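Local coordinates for protein guanylate kinase (Stenotrophomonas maltophilia, PDB 6WCT) that probably catalyses the ATP-dependent phosphorylation of GMP to GDP, a step in the recycling of guanine nucleotides, at residues 75-88 against 96-108. Residues are numbered along the deposited sequence; the frame is centred on the assembly and turned at random.
Sequences AEKFEQMIAAGDFF and DWKGTARQSVEPQ. With 5GP (guanosine-5'-monophosphate), chain E.
The F78 ring is sandwiched between W97 CB, which sits 3.3 Å from the ring centroid over one face, and F87 CZ, offset toward the rim of the opposite face, while G99 N and I82 CD1 lie at its edge. Here the GMP-binding region of a guanylate kinase illustrates how a helix can back a β-hairpin: helix 75-83 packs on strand 96-101, whose other side carries K98 against the guanine base of GMP. The indole of W97 runs nearly parallel to the F78 ring (planes 6° apart) but is slid aside. I82 CD1 sits over one face of the indole's six-membered ring in a CH-pi contact, 3.6 Å from the centroid. At the indole edge NE1 donates to E79 OE1 (2.9 Å), almost in the ring plane and on the anti lone pair of a carboxylate standing nearly upright to it. The F88 ring, swung away from its own backbone N (chi1 179°), takes V105 CG1 over one face and E106 OE2 at its edge. Backbone hydrogen bonds from R102 N to D86 O and from F88 N to T100 O flank F87 and A101, a non-hydrogen-bonded antiparallel pair. G85, the positive-phi residue of the Schellman motif that ends the helix, offers its carbonyl O to R102, which grips it side-on: NE donates at 2.9 Å and NH2 at 3.3 Å, while NH1 makes a salt bridge with E106 OE2 at 3.0 Å, its hydrogen bond weak.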
loop_
_atom_site.group_PDB
_atom_site.type_symbol
_atom_site.label_atom_id
_atom_site.label_comp_id
_atom_site.label_asym_id
_atom_site.label_seq_id
_atom_site.Cartn_x
_atom_site.Cartn_y
_atom_site.Cartn_z
ATOM N N ALA A 75 -11.337 -17.876 32.234
ATOM C CA ALA A 75 -12.055 -18.479 31.118
ATOM C C ALA A 75 -13.560 -18.322 31.302
ATOM O O ALA A 75 -14.282 -18.012 30.346
ATOM C CB ALA A 75 -11.672 -19.949 30.970
ATOM N N GLU A 76 -14.039 -18.482 32.543
ATOM C CA GLU A 76 -15.463 -18.325 32.823
ATOM C C GLU A 76 -15.924 -16.905 32.533
ATOM O O GLU A 76 -16.982 -16.697 31.930
ATOM C CB GLU A 76 -15.755 -18.692 34.282
ATOM N N LYS A 77 -15.135 -15.910 32.941
ATOM C CA LYS A 77 -15.491 -14.531 32.630
ATOM C C LYS A 77 -15.460 -14.289 31.129
ATOM O O LYS A 77 -16.351 -13.633 30.578
ATOM C CB LYS A 77 -14.538 -13.568 33.322
ATOM C CG LYS A 77 -14.764 -12.109 32.962
ATOM C CD LYS A 77 -16.105 -11.607 33.485
ATOM C CE LYS A 77 -16.234 -10.102 33.281
ATOM N NZ LYS A 77 -17.488 -9.537 33.854
ATOM N N PHE A 78 -14.430 -14.797 30.452
ATOM C CA PHE A 78 -14.356 -14.615 29.010
ATOM C C PHE A 78 -15.557 -15.246 28.325
ATOM O O PHE A 78 -16.200 -14.617 27.478
ATOM C CB PHE A 78 -13.058 -15.200 28.466
ATOM C CG PHE A 78 -12.739 -14.747 27.081
ATOM C CD1 PHE A 78 -13.441 -15.256 25.989
ATOM C CD2 PHE A 78 -11.743 -13.818 26.858
ATOM C CE1 PHE A 78 -13.153 -14.841 24.704
ATOM C CE2 PHE A 78 -11.444 -13.402 25.566
ATOM C CZ PHE A 78 -12.155 -13.914 24.493
ATOM N N GLU A 79 -15.890 -16.488 28.700
ATOM C CA GLU A 79 -17.049 -17.140 28.101
ATOM C C GLU A 79 -18.339 -16.439 28.505
ATOM O O GLU A 79 -19.294 -16.409 27.722
ATOM C CB GLU A 79 -17.076 -18.626 28.467
ATOM C CG GLU A 79 -15.974 -19.426 27.772
ATOM C CD GLU A 79 -15.862 -20.862 28.263
ATOM O OE1 GLU A 79 -14.961 -21.593 27.786
ATOM O OE2 GLU A 79 -16.682 -21.266 29.117
ATOM N N GLN A 80 -18.384 -15.878 29.719
ATOM C CA GLN A 80 -19.482 -14.986 30.087
ATOM C C GLN A 80 -19.547 -13.797 29.138
ATOM O O GLN A 80 -20.633 -13.327 28.784
ATOM C CB GLN A 80 -19.312 -14.498 31.530
ATOM C CG GLN A 80 -20.350 -13.459 31.970
ATOM C CD GLN A 80 -20.152 -12.981 33.403
ATOM O OE1 GLN A 80 -19.628 -13.707 34.248
ATOM N NE2 GLN A 80 -20.556 -11.743 33.674
ATOM N N MET A 81 -18.389 -13.264 28.754
ATOM C CA MET A 81 -18.375 -12.154 27.813
ATOM C C MET A 81 -18.721 -12.606 26.401
ATOM O O MET A 81 -19.291 -11.826 25.634
ATOM C CB MET A 81 -17.013 -11.463 27.837
ATOM C CG MET A 81 -16.751 -10.691 29.125
ATOM S SD MET A 81 -15.061 -10.084 29.179
ATOM C CE MET A 81 -15.115 -8.798 27.928
ATOM N N ILE A 82 -18.342 -13.831 26.017
ATOM C CA ILE A 82 -18.785 -14.368 24.732
ATOM C C ILE A 82 -20.305 -14.414 24.685
ATOM O O ILE A 82 -20.935 -13.854 23.779
ATOM C CB ILE A 82 -18.176 -15.762 24.480
ATOM C CG1 ILE A 82 -16.654 -15.701 24.291
ATOM C CG2 ILE A 82 -18.862 -16.452 23.286
ATOM C CD1 ILE A 82 -16.019 -17.083 24.075
ATOM N N ALA A 83 -20.916 -15.069 25.681
ATOM C CA ALA A 83 -22.368 -15.246 25.718
ATOM C C ALA A 83 -23.109 -13.913 25.753
ATOM O O ALA A 83 -24.202 -13.792 25.185
ATOM C CB ALA A 83 -22.750 -16.100 26.926
ATOM N N ALA A 84 -22.538 -12.905 26.411
ATOM C CA ALA A 84 -23.146 -11.584 26.479
ATOM C C ALA A 84 -23.004 -10.793 25.186
ATOM O O ALA A 84 -23.561 -9.694 25.097
ATOM C CB ALA A 84 -22.526 -10.777 27.619
ATOM N N GLY A 85 -22.280 -11.313 24.195
ATOM C CA GLY A 85 -22.046 -10.579 22.965
ATOM C C GLY A 85 -21.072 -9.425 23.074
ATOM O O GLY A 85 -21.183 -8.456 22.318
ATOM N N ASP A 86 -20.125 -9.496 24.006
ATOM C CA ASP A 86 -19.187 -8.397 24.217
ATOM C C ASP A 86 -18.073 -8.323 23.168
ATOM O O ASP A 86 -17.434 -7.275 23.042
ATOM C CB ASP A 86 -18.544 -8.522 25.604
ATOM C CG ASP A 86 -19.564 -8.433 26.742
ATOM O OD1 ASP A 86 -20.608 -7.768 26.572
ATOM O OD2 ASP A 86 -19.327 -9.047 27.805
ATOM N N PHE A 87 -17.825 -9.381 22.403
ATOM C CA PHE A 87 -16.647 -9.417 21.537
ATOM C C PHE A 87 -16.974 -9.086 20.083
ATOM O O PHE A 87 -17.863 -9.699 19.480
ATOM C CB PHE A 87 -15.962 -10.776 21.631
ATOM C CG PHE A 87 -15.289 -10.996 22.943
ATOM C CD1 PHE A 87 -14.251 -10.177 23.348
ATOM C CD2 PHE A 87 -15.717 -12.010 23.787
ATOM C CE1 PHE A 87 -13.640 -10.373 24.564
ATOM C CE2 PHE A 87 -15.114 -12.211 25.002
ATOM C CZ PHE A 87 -14.075 -11.387 25.400
ATOM N N PHE A 88 -16.226 -8.131 19.528
ATOM C CA PHE A 88 -16.257 -7.857 18.093
ATOM C C PHE A 88 -15.830 -9.086 17.292
ATOM O O PHE A 88 -16.480 -9.471 16.312
ATOM C CB PHE A 88 -15.348 -6.653 17.819
ATOM C CG PHE A 88 -15.247 -6.250 16.379
ATOM C CD1 PHE A 88 -16.322 -5.682 15.719
ATOM C CD2 PHE A 88 -14.040 -6.379 15.702
ATOM C CE1 PHE A 88 -16.209 -5.295 14.390
ATOM C CE2 PHE A 88 -13.916 -5.988 14.379
ATOM C CZ PHE A 88 -15.001 -5.446 13.720
ATOM N N ASP A 96 -6.531 -21.267 24.343
ATOM C CA ASP A 96 -7.109 -20.279 25.246
ATOM C C ASP A 96 -7.915 -19.288 24.423
ATOM O O ASP A 96 -7.749 -19.184 23.209
ATOM C CB ASP A 96 -6.036 -19.535 26.050
ATOM C CG ASP A 96 -5.404 -20.392 27.135
ATOM O OD1 ASP A 96 -6.068 -20.664 28.169
ATOM O OD2 ASP A 96 -4.230 -20.795 26.942
ATOM N N TRP A 97 -8.786 -18.556 25.105
ATOM C CA TRP A 97 -9.593 -17.527 24.464
ATOM C C TRP A 97 -8.795 -16.246 24.221
ATOM O O TRP A 97 -8.018 -15.807 25.071
ATOM C CB TRP A 97 -10.799 -17.195 25.332
ATOM C CG TRP A 97 -11.823 -18.275 25.402
ATOM C CD1 TRP A 97 -12.214 -18.964 26.519
ATOM C CD2 TRP A 97 -12.596 -18.796 24.319
ATOM N NE1 TRP A 97 -13.180 -19.880 26.193
ATOM C CE2 TRP A 97 -13.434 -19.798 24.848
ATOM C CE3 TRP A 97 -12.659 -18.517 22.950
ATOM C CZ2 TRP A 97 -14.324 -20.523 24.057
ATOM C CZ3 TRP A 97 -13.544 -19.234 22.166
ATOM C CH2 TRP A 97 -14.365 -20.227 22.721
ATOM N N LYS A 98 -9.020 -15.635 23.064
ATOM C CA LYS A 98 -8.531 -14.305 22.741
ATOM C C LYS A 98 -9.675 -13.529 22.102
ATOM O O LYS A 98 -10.524 -14.105 21.420
ATOM C CB LYS A 98 -7.328 -14.354 21.787
ATOM C CG LYS A 98 -6.074 -14.981 22.378
ATOM C CD LYS A 98 -5.109 -13.928 22.876
ATOM C CE LYS A 98 -4.023 -14.554 23.736
ATOM N NZ LYS A 98 -2.952 -15.170 22.920
ATOM N N GLY A 99 -9.713 -12.224 22.349
ATOM C CA GLY A 99 -10.818 -11.436 21.855
ATOM C C GLY A 99 -10.647 -9.929 21.872
ATOM O O GLY A 99 -10.029 -9.346 22.773
ATOM N N THR A 100 -11.229 -9.292 20.863
ATOM C CA THR A 100 -11.316 -7.843 20.770
ATOM C C THR A 100 -12.696 -7.441 21.264
ATOM O O THR A 100 -13.705 -7.848 20.678
ATOM C CB THR A 100 -11.138 -7.369 19.328
ATOM O OG1 THR A 100 -9.869 -7.788 18.820
ATOM C CG2 THR A 100 -11.244 -5.865 19.258
ATOM N N ALA A 101 -12.744 -6.653 22.337
ATOM C CA ALA A 101 -14.027 -6.214 22.858
ATOM C C ALA A 101 -14.688 -5.268 21.874
ATOM O O ALA A 101 -14.027 -4.426 21.255
ATOM C CB ALA A 101 -13.878 -5.517 24.215
ATOM N N ARG A 102 -16.008 -5.422 21.740
ATOM C CA ARG A 102 -16.797 -4.553 20.884
ATOM C C ARG A 102 -16.524 -3.090 21.197
ATOM O O ARG A 102 -16.343 -2.273 20.290
ATOM C CB ARG A 102 -18.279 -4.873 21.093
ATOM C CG ARG A 102 -19.144 -4.710 19.880
ATOM C CD ARG A 102 -20.543 -5.286 20.111
ATOM N NE ARG A 102 -20.548 -6.746 20.119
ATOM C CZ ARG A 102 -20.438 -7.506 19.036
ATOM N NH1 ARG A 102 -20.306 -6.950 17.840
ATOM N NH2 ARG A 102 -20.454 -8.829 19.149
ATOM N N GLN A 103 -16.464 -2.751 22.489
ATOM C CA GLN A 103 -16.225 -1.389 22.956
ATOM C C GLN A 103 -14.856 -0.844 22.556
ATOM O O GLN A 103 -14.619 0.357 22.725
ATOM C CB GLN A 103 -16.384 -1.328 24.482
ATOM N N SER A 104 -13.935 -1.689 22.085
ATOM C CA SER A 104 -12.610 -1.212 21.696
ATOM C C SER A 104 -12.507 -0.797 20.232
ATOM O O SER A 104 -11.510 -0.172 19.853
ATOM C CB SER A 104 -11.552 -2.293 21.949
ATOM O OG SER A 104 -11.484 -2.658 23.311
ATOM N N VAL A 105 -13.513 -1.090 19.408
ATOM C CA VAL A 105 -13.367 -0.935 17.963
ATOM C C VAL A 105 -14.563 -0.214 17.368
ATOM O O VAL A 105 -14.413 0.830 16.720
ATOM C CB VAL A 105 -13.178 -2.297 17.272
ATOM C CG1 VAL A 105 -13.206 -2.134 15.756
ATOM C CG2 VAL A 105 -11.879 -2.886 17.674
ATOM N N GLU A 106 -15.749 -0.801 17.544
ATOM C CA GLU A 106 -16.935 -0.321 16.836
ATOM C C GLU A 106 -17.257 1.140 17.119
ATOM O O GLU A 106 -17.529 1.879 16.158
ATOM C CB GLU A 106 -18.122 -1.237 17.152
ATOM C CG GLU A 106 -18.007 -2.647 16.568
ATOM C CD GLU A 106 -19.262 -3.477 16.795
ATOM O OE1 GLU A 106 -20.154 -3.013 17.532
ATOM O OE2 GLU A 106 -19.362 -4.592 16.242
ATOM N N PRO A 107 -17.263 1.624 18.370
ATOM C CA PRO A 107 -17.492 3.068 18.578
ATOM C C PRO A 107 -16.400 3.943 17.988
ATOM O O PRO A 107 -16.696 4.981 17.388
ATOM C CB PRO A 107 -17.562 3.197 20.104
ATOM C CG PRO A 107 -17.926 1.844 20.584
ATOM C CD PRO A 107 -17.231 0.900 19.654
ATOM N N GLN A 108 -15.137 3.554 18.161
ATOM C CA GLN A 108 -14.028 4.323 17.605
ATOM C C GLN A 108 -14.156 4.453 16.089
ATOM O O GLN A 108 -14.088 5.561 15.545
ATOM C CB GLN A 108 -12.701 3.656 17.994
ATOM C CG GLN A 108 -12.370 3.751 19.489
ATOM C CD GLN A 108 -13.106 2.703 20.312
ATOM O OE1 GLN A 108 -14.087 2.113 19.849
ATOM N NE2 GLN A 108 -12.654 2.481 21.545
HETATM P P 5GP E . 0.186 -14.638 22.549
HETATM O O1P 5GP E . 0.216 -13.275 23.195
HETATM O O2P 5GP E . 1.550 -15.305 22.378
HETATM O O3P 5GP E . -0.764 -15.618 23.192
HETATM O "O5'" 5GP E . -0.425 -14.458 21.109
HETATM C "C5'" 5GP E . -0.945 -15.567 20.405
HETATM C "C4'" 5GP E . -1.673 -15.103 19.180
HETATM O "O4'" 5GP E . -2.967 -14.575 19.573
HETATM C "C3'" 5GP E . -0.967 -13.968 18.415
HETATM O "O3'" 5GP E . -1.036 -14.206 17.015
HETATM C "C2'" 5GP E . -1.829 -12.754 18.725
HETATM O "O2'" 5GP E . -1.813 -11.747 17.738
HETATM C "C1'" 5GP E . -3.196 -13.397 18.851
HETATM N N9 5GP E . -4.169 -12.575 19.550
HETATM C C8 5GP E . -3.895 -11.573 20.444
HETATM N N7 5GP E . -4.946 -10.865 20.763
HETATM C C5 5GP E . -5.979 -11.446 20.045
HETATM C C6 5GP E . -7.335 -11.089 19.938
HETATM O O6 5GP E . -7.887 -10.143 20.496
HETATM N N1 5GP E . -8.027 -11.910 19.065
HETATM C C2 5GP E . -7.477 -12.957 18.367
HETATM N N2 5GP E . -8.285 -13.635 17.541
HETATM N N3 5GP E . -6.198 -13.303 18.464
HETATM C C4 5GP E . -5.513 -12.511 19.305
HETATM O O HOH W 1 -19.510 -7.995 15.380
#